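Local coordinates for hypothetical protein Lmaj011689 (Leishmania major, PDB 1YQF) that is of unknown function but belongs to the MAM33 family of mitochondrial glycoproteins and resembles human p32 in sequence, at residues E72-V77 / E167-D172; C63-T68 / V180-W185. One frame throughout, in Å; residues are numbered along the deposited sequence.

Contact 1 of 2, residues E72-V77 / E167-D172; sequences EGEDLV and EKRGVD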
loop_
_atom_site.group_PDB
_atom_site.type_symbol
_atom_site.label_atom_id
_atom_site.label_comp_id
_atom_site.label_asym_id
_atom_site.label_seq_id
_atom_site.Cartn_x
_atom_site.Cartn_y
_atom_site.Cartn_z
ATOM N N GLU A 72 -17.167 -28.428 -12.576
ATOM C CA GLU A 72 -16.348 -29.343 -13.381
ATOM C C GLU A 72 -15.023 -29.695 -12.693
ATOM O O GLU A 72 -13.968 -29.702 -13.329
ATOM C CB GLU A 72 -16.073 -28.757 -14.781
ATOM C CG GLU A 72 -17.256 -28.060 -15.447
ATOM C CD GLU A 72 -18.420 -28.982 -15.767
ATOM O OE1 GLU A 72 -18.285 -30.218 -15.640
ATOM O OE2 GLU A 72 -19.487 -28.460 -16.158
ATOM N N GLY A 73 -15.081 -29.969 -11.390
ATOM C CA GLY A 73 -13.897 -30.308 -10.615
ATOM C C GLY A 73 -13.075 -29.122 -10.123
ATOM O O GLY A 73 -12.186 -29.290 -9.286
ATOM N N GLU A 74 -13.363 -27.929 -10.637
ATOM C CA GLU A 74 -12.659 -26.711 -10.240
ATOM C C GLU A 74 -13.271 -26.129 -8.966
ATOM O O GLU A 74 -14.484 -26.148 -8.795
ATOM C CB GLU A 74 -12.749 -25.662 -11.354
ATOM C CG GLU A 74 -12.154 -26.088 -12.688
ATOM C CD GLU A 74 -12.540 -25.162 -13.828
ATOM O OE1 GLU A 74 -13.270 -24.179 -13.582
ATOM O OE2 GLU A 74 -12.111 -25.417 -14.971
ATOM N N ASP A 75 -12.426 -25.608 -8.082
ATOM C CA ASP A 75 -12.888 -24.885 -6.899
ATOM C C ASP A 75 -12.897 -23.389 -7.195
ATOM O O ASP A 75 -11.844 -22.779 -7.346
ATOM C CB ASP A 75 -11.981 -25.179 -5.704
ATOM C CG ASP A 75 -12.042 -26.629 -5.270
ATOM O OD1 ASP A 75 -12.985 -27.392 -5.584
ATOM O OD2 ASP A 75 -11.111 -27.083 -4.569
ATOM N N LEU A 76 -14.091 -22.808 -7.285
ATOM C CA LEU A 76 -14.238 -21.382 -7.567
ATOM C C LEU A 76 -14.440 -20.583 -6.283
ATOM O O LEU A 76 -15.143 -21.018 -5.375
ATOM C CB LEU A 76 -15.407 -21.129 -8.519
ATOM C CG LEU A 76 -15.447 -21.951 -9.812
ATOM C CD1 LEU A 76 -16.723 -21.647 -10.582
ATOM C CD2 LEU A 76 -14.234 -21.679 -10.678
ATOM N N VAL A 77 -13.809 -19.415 -6.215
ATOM C CA VAL A 77 -13.998 -18.490 -5.103
ATOM C C VAL A 77 -14.073 -17.068 -5.647
ATOM O O VAL A 77 -13.184 -16.633 -6.363
ATOM C CB VAL A 77 -12.849 -18.581 -4.077
ATOM C CG1 VAL A 77 -13.040 -17.567 -2.955
ATOM C CG2 VAL A 77 -12.749 -19.990 -3.493
ATOM N N GLU A 167 -17.819 -16.204 -17.582
ATOM C CA GLU A 167 -19.282 -16.171 -17.635
ATOM C C GLU A 167 -19.914 -17.558 -17.507
ATOM O O GLU A 167 -20.924 -17.715 -16.814
ATOM C CB GLU A 167 -19.743 -15.516 -18.941
ATOM C CG GLU A 167 -21.250 -15.358 -19.072
ATOM C CD GLU A 167 -21.648 -14.626 -20.337
ATOM O OE1 GLU A 167 -21.229 -13.460 -20.505
ATOM O OE2 GLU A 167 -22.375 -15.215 -21.164
ATOM N N LYS A 168 -19.324 -18.550 -18.182
ATOM C CA LYS A 168 -19.795 -19.936 -18.113
ATOM C C LYS A 168 -19.816 -20.446 -16.674
ATOM O O LYS A 168 -20.671 -21.247 -16.306
ATOM C CB LYS A 168 -18.906 -20.859 -18.960
ATOM C CG LYS A 168 -19.039 -20.683 -20.475
ATOM C CD LYS A 168 -18.186 -21.708 -21.229
ATOM C CE LYS A 168 -18.180 -21.449 -22.734
ATOM N NZ LYS A 168 -17.296 -22.395 -23.475
ATOM N N ARG A 169 -18.868 -19.968 -15.868
ATOM C CA ARG A 169 -18.722 -20.379 -14.471
ATOM C C ARG A 169 -19.539 -19.566 -13.454
ATOM O O ARG A 169 -19.291 -19.654 -12.254
ATOM C CB ARG A 169 -17.242 -20.321 -14.092
ATOM C CG ARG A 169 -16.448 -21.418 -14.729
ATOM C CD ARG A 169 -14.952 -21.178 -14.746
ATOM N NE ARG A 169 -14.259 -22.296 -15.376
ATOM C CZ ARG A 169 -14.313 -22.595 -16.671
ATOM N NH1 ARG A 169 -15.023 -21.856 -17.523
ATOM N NH2 ARG A 169 -13.642 -23.643 -17.126
ATOM N N GLY A 170 -20.508 -18.787 -13.923
ATOM C CA GLY A 170 -21.351 -17.999 -13.034
ATOM C C GLY A 170 -20.792 -16.636 -12.663
ATOM O O GLY A 170 -21.431 -15.894 -11.916
ATOM N N VAL A 171 -19.604 -16.310 -13.174
ATOM C CA VAL A 171 -18.995 -15.003 -12.955
ATOM C C VAL A 171 -19.481 -14.071 -14.063
ATOM O O VAL A 171 -18.840 -13.925 -15.103
ATOM C CB VAL A 171 -17.456 -15.089 -12.950
ATOM C CG1 VAL A 171 -16.836 -13.730 -12.636
ATOM C CG2 VAL A 171 -16.990 -16.125 -11.943
ATOM N N ASP A 172 -20.629 -13.449 -13.816
ATOM C CA ASP A 172 -21.327 -12.647 -14.822
ATOM C C ASP A 172 -21.925 -11.382 -14.194
ATOM O O ASP A 172 -21.523 -10.982 -13.101
ATOM C CB ASP A 172 -22.407 -13.505 -15.507
ATOM C CG ASP A 172 -23.318 -14.207 -14.515
ATOM O OD1 ASP A 172 -23.561 -13.657 -13.420
ATOM O OD2 ASP A 172 -23.840 -15.321 -14.747
#
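The guanidinium of Arg169 meets the carboxylate of Glu74 edge to edge, the two planes only 20° apart, in a side-on, two-pronged salt bridge that ties the start of strand 74-81, in the antiparallel sheet, to the residue that follows helix 156-168. NE of Arg169 donates to OE1 of Glu74 over 2.8 Å. NH2 of Arg169 reaches OE2 of Glu74 over 3.2 Å on a nearly straight path (174° at the hydrogen). Both oxygens use their syn lone pairs, so the two bonds together fix the rotation of each flat group. The remaining NH1 of Arg169 donates to the carbonyl of Tyr165, whose ring also makes a cation-pi contact with the guanidinium, and NH2 has a second partner, the hydroxyl of Ser23 of the second subunit; the bridge therefore borders the subunit interface.

Glu74 and Leu76 project from the same side of strand 74-81, the acid to the guanidinium and the leucine to the root of the arginine. The Arg169 chain runs extended from CG to NE, which carries its charged end past Leu76 to the carboxylate. The helix closes in a Schellman motif with Gly170, at positive phi, as its C-prime residue. Beside this turn, CD1 of Leu76 packs 3.8 Å from CB of Arg169 and 3.7 Å from O of Arg169.

Contact 2 of 2, residues C63-T68 / V180-W185; sequences CTFDLT and VLYSFW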
loop_
_atom_site.group_PDB
_atom_site.type_symbol
_atom_site.label_atom_id
_atom_site.label_comp_id
_atom_site.label_asym_id
_atom_site.label_seq_id
_atom_site.Cartn_x
_atom_site.Cartn_y
_atom_site.Cartn_z
ATOM N N CYS A 63 -15.099 -7.763 7.172
ATOM C CA CYS A 63 -16.001 -7.352 6.100
ATOM C C CYS A 63 -15.652 -8.055 4.787
ATOM O O CYS A 63 -16.065 -7.625 3.717
ATOM C CB CYS A 63 -15.945 -5.835 5.932
ATOM S SG CYS A 63 -16.943 -4.989 7.168
ATOM N N THR A 64 -14.892 -9.144 4.883
ATOM C CA THR A 64 -14.514 -9.943 3.727
ATOM C C THR A 64 -15.470 -11.119 3.579
ATOM O O THR A 64 -15.799 -11.785 4.557
ATOM C CB THR A 64 -13.088 -10.468 3.896
ATOM O OG1 THR A 64 -12.193 -9.374 4.127
ATOM C CG2 THR A 64 -12.581 -11.095 2.606
ATOM N N PHE A 65 -15.904 -11.372 2.351
ATOM C CA PHE A 65 -16.815 -12.472 2.059
ATOM C C PHE A 65 -16.328 -13.267 0.857
ATOM O O PHE A 65 -15.787 -12.712 -0.094
ATOM C CB PHE A 65 -18.223 -11.944 1.785
ATOM C CG PHE A 65 -18.849 -11.246 2.957
ATOM C CD1 PHE A 65 -18.593 -9.902 3.199
ATOM C CD2 PHE A 65 -19.705 -11.927 3.815
ATOM C CE1 PHE A 65 -19.176 -9.245 4.285
ATOM C CE2 PHE A 65 -20.296 -11.279 4.903
ATOM C CZ PHE A 65 -20.029 -9.937 5.137
ATOM N N ASP A 66 -16.535 -14.575 0.917
ATOM C CA ASP A 66 -16.181 -15.485 -0.157
ATOM C C ASP A 66 -17.442 -16.163 -0.665
ATOM O O ASP A 66 -18.209 -16.720 0.115
ATOM C CB ASP A 66 -15.221 -16.558 0.357
ATOM C CG ASP A 66 -13.797 -16.072 0.453
ATOM O OD1 ASP A 66 -13.561 -14.849 0.347
ATOM O OD2 ASP A 66 -12.842 -16.854 0.639
ATOM N N LEU A 67 -17.649 -16.108 -1.975
ATOM C CA LEU A 67 -18.675 -16.905 -2.630
ATOM C C LEU A 67 -17.974 -18.135 -3.176
ATOM O O LEU A 67 -17.098 -18.015 -4.024
ATOM C CB LEU A 67 -19.309 -16.118 -3.769
ATOM C CG LEU A 67 -20.222 -14.973 -3.338
ATOM C CD1 LEU A 67 -20.482 -14.030 -4.501
ATOM C CD2 LEU A 67 -21.524 -15.531 -2.803
ATOM N N THR A 68 -18.350 -19.313 -2.685
ATOM C CA THR A 68 -17.720 -20.566 -3.101
ATOM C C THR A 68 -18.685 -21.468 -3.860
ATOM O O THR A 68 -19.879 -21.494 -3.577
ATOM C CB THR A 68 -17.176 -21.327 -1.879
ATOM O OG1 THR A 68 -18.249 -21.644 -0.978
ATOM C CG2 THR A 68 -16.233 -20.456 -1.060
ATOM N N VAL A 180 -22.889 -6.002 -5.280
ATOM C CA VAL A 180 -23.268 -4.606 -5.065
ATOM C C VAL A 180 -24.395 -4.516 -4.037
ATOM O O VAL A 180 -24.326 -3.722 -3.104
ATOM C CB VAL A 180 -23.726 -3.921 -6.381
ATOM C CG1 VAL A 180 -24.215 -2.498 -6.121
ATOM C CG2 VAL A 180 -22.599 -3.885 -7.393
ATOM N N LEU A 181 -25.422 -5.338 -4.222
ATOM C CA LEU A 181 -26.591 -5.356 -3.344
ATOM C C LEU A 181 -26.252 -5.850 -1.943
ATOM O O LEU A 181 -26.805 -5.361 -0.961
ATOM C CB LEU A 181 -27.698 -6.239 -3.936
ATOM C CG LEU A 181 -28.512 -5.682 -5.107
ATOM C CD1 LEU A 181 -29.510 -6.731 -5.580
ATOM C CD2 LEU A 181 -29.232 -4.388 -4.740
ATOM N N TYR A 182 -25.352 -6.824 -1.861
ATOM C CA TYR A 182 -24.947 -7.396 -0.584
ATOM C C TYR A 182 -24.080 -6.404 0.177
ATOM O O TYR A 182 -24.150 -6.327 1.397
ATOM C CB TYR A 182 -24.186 -8.708 -0.788
ATOM C CG TYR A 182 -24.027 -9.509 0.479
ATOM C CD1 TYR A 182 -24.987 -10.434 0.861
ATOM C CD2 TYR A 182 -22.920 -9.332 1.306
ATOM C CE1 TYR A 182 -24.849 -11.171 2.029
ATOM C CE2 TYR A 182 -22.773 -10.065 2.480
ATOM C CZ TYR A 182 -23.740 -10.982 2.834
ATOM O OH TYR A 182 -23.604 -11.712 3.990
ATOM N N SER A 183 -23.277 -5.634 -0.551
ATOM C CA SER A 183 -22.442 -4.604 0.057
ATOM C C SER A 183 -23.291 -3.496 0.684
ATOM O O SER A 183 -22.997 -3.058 1.792
ATOM C CB SER A 183 -21.474 -4.013 -0.966
ATOM O OG SER A 183 -20.497 -4.971 -1.339
ATOM N N PHE A 184 -24.339 -3.058 -0.018
ATOM C CA PHE A 184 -25.245 -2.036 0.510
ATOM C C PHE A 184 -25.909 -2.544 1.784
ATOM O O PHE A 184 -25.997 -1.820 2.769
ATOM C CB PHE A 184 -26.347 -1.657 -0.499
ATOM C CG PHE A 184 -25.865 -0.861 -1.694
ATOM C CD1 PHE A 184 -24.869 0.109 -1.576
ATOM C CD2 PHE A 184 -26.437 -1.073 -2.946
ATOM C CE1 PHE A 184 -24.446 0.837 -2.692
ATOM C CE2 PHE A 184 -26.019 -0.347 -4.060
ATOM C CZ PHE A 184 -25.023 0.606 -3.932
ATOM N N TRP A 185 -26.369 -3.794 1.753
ATOM C CA TRP A 185 -27.037 -4.398 2.899
ATOM C C TRP A 185 -26.090 -4.522 4.083
ATOM O O TRP A 185 -26.414 -4.085 5.177
ATOM C CB TRP A 185 -27.604 -5.779 2.551
ATOM C CG TRP A 185 -28.059 -6.534 3.767
ATOM C CD1 TRP A 185 -29.234 -6.371 4.437
ATOM C CD2 TRP A 185 -27.336 -7.549 4.471
ATOM N NE1 TRP A 185 -29.291 -7.224 5.513
ATOM C CE2 TRP A 185 -28.137 -7.959 5.557
ATOM C CE3 TRP A 185 -26.082 -8.154 4.295
ATOM C CZ2 TRP A 185 -27.735 -8.949 6.457
ATOM C CZ3 TRP A 185 -25.682 -9.139 5.194
ATOM C CH2 TRP A 185 -26.510 -9.526 6.260
#
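Phe65 of strand 64-71 and Tyr182 of helix 173-202 form a T-shaped aromatic pair, one of the points at which the long C-terminal helix packs on the antiparallel sheet in this p32-like fold. At the start of the strand segment, Cys63 and Thr64 make contacts with the third subunit, Cys63 by backbone hydrogen bonds and by packing on Tyr146 of that subunit, Thr64 by packing on Glu144 of the same subunit.

Phe65 is the residue that meets the helix. Its CG lies anti to the carbonyl carbon (chi1 -63°), which sets the ring beside the backbone N with a face to the edge of Tyr182. The centroids of the two rings are 5.0 Å apart and the planes stand at 74°. CE2 of Tyr182 sits over the centre of the phenyl face, 3.6 Å above the plane of Phe65, an edge-on approach that suits a C-H directed at the pi cloud. From there CE2 of Tyr182 is almost equally far from several ring atoms, 3.7 Å from CE2 of Phe65 and 3.8 Å from both CD2 and CZ of Phe65. On the tyrosine, CG is anti to the backbone N (chi1 -166°), extending the ring from the helix toward the sheet, where Val56 and Tyr80 of the flanking strands also touch it. One face of the tyrosine ring has CE3 of Trp185 over it, 3.9 Å above the plane of Tyr182 and toward the rim.

Asp66 comes next and points to the other side of the sheet, where OD1 forms a salt bridge with Arg79, while Leu67 returns to the helix side and packs on Leu175 and Phe178, continuing the apolar layer begun by Phe65. The phenol oxygen OH of Tyr182 lies 3.5 Å from CE2 of Phe65.

Contacts 1 and 2 join the end of helix 156-168 (through Arg169, just after it) and helix 173-202 to adjacent strands of one antiparallel sheet, 74-81 and 64-71; their centres are about 17 Å apart. Along the chain contact 1 is nested within the loop closed by contact 2. The two meet directly through the strand pair: CG1 of Val77 packs 3.7 Å from OD2 of Asp66, and O of Leu76 lies 4.1 Å from CB of Thr68. Contact 1, a charged bridge, borders the second subunit; contact 2, an aromatic pair whose centre is about 5 Å from the centre of the chain (contact 1: about 16 Å), lies beside Cys63 and Thr64, which touch the third subunit.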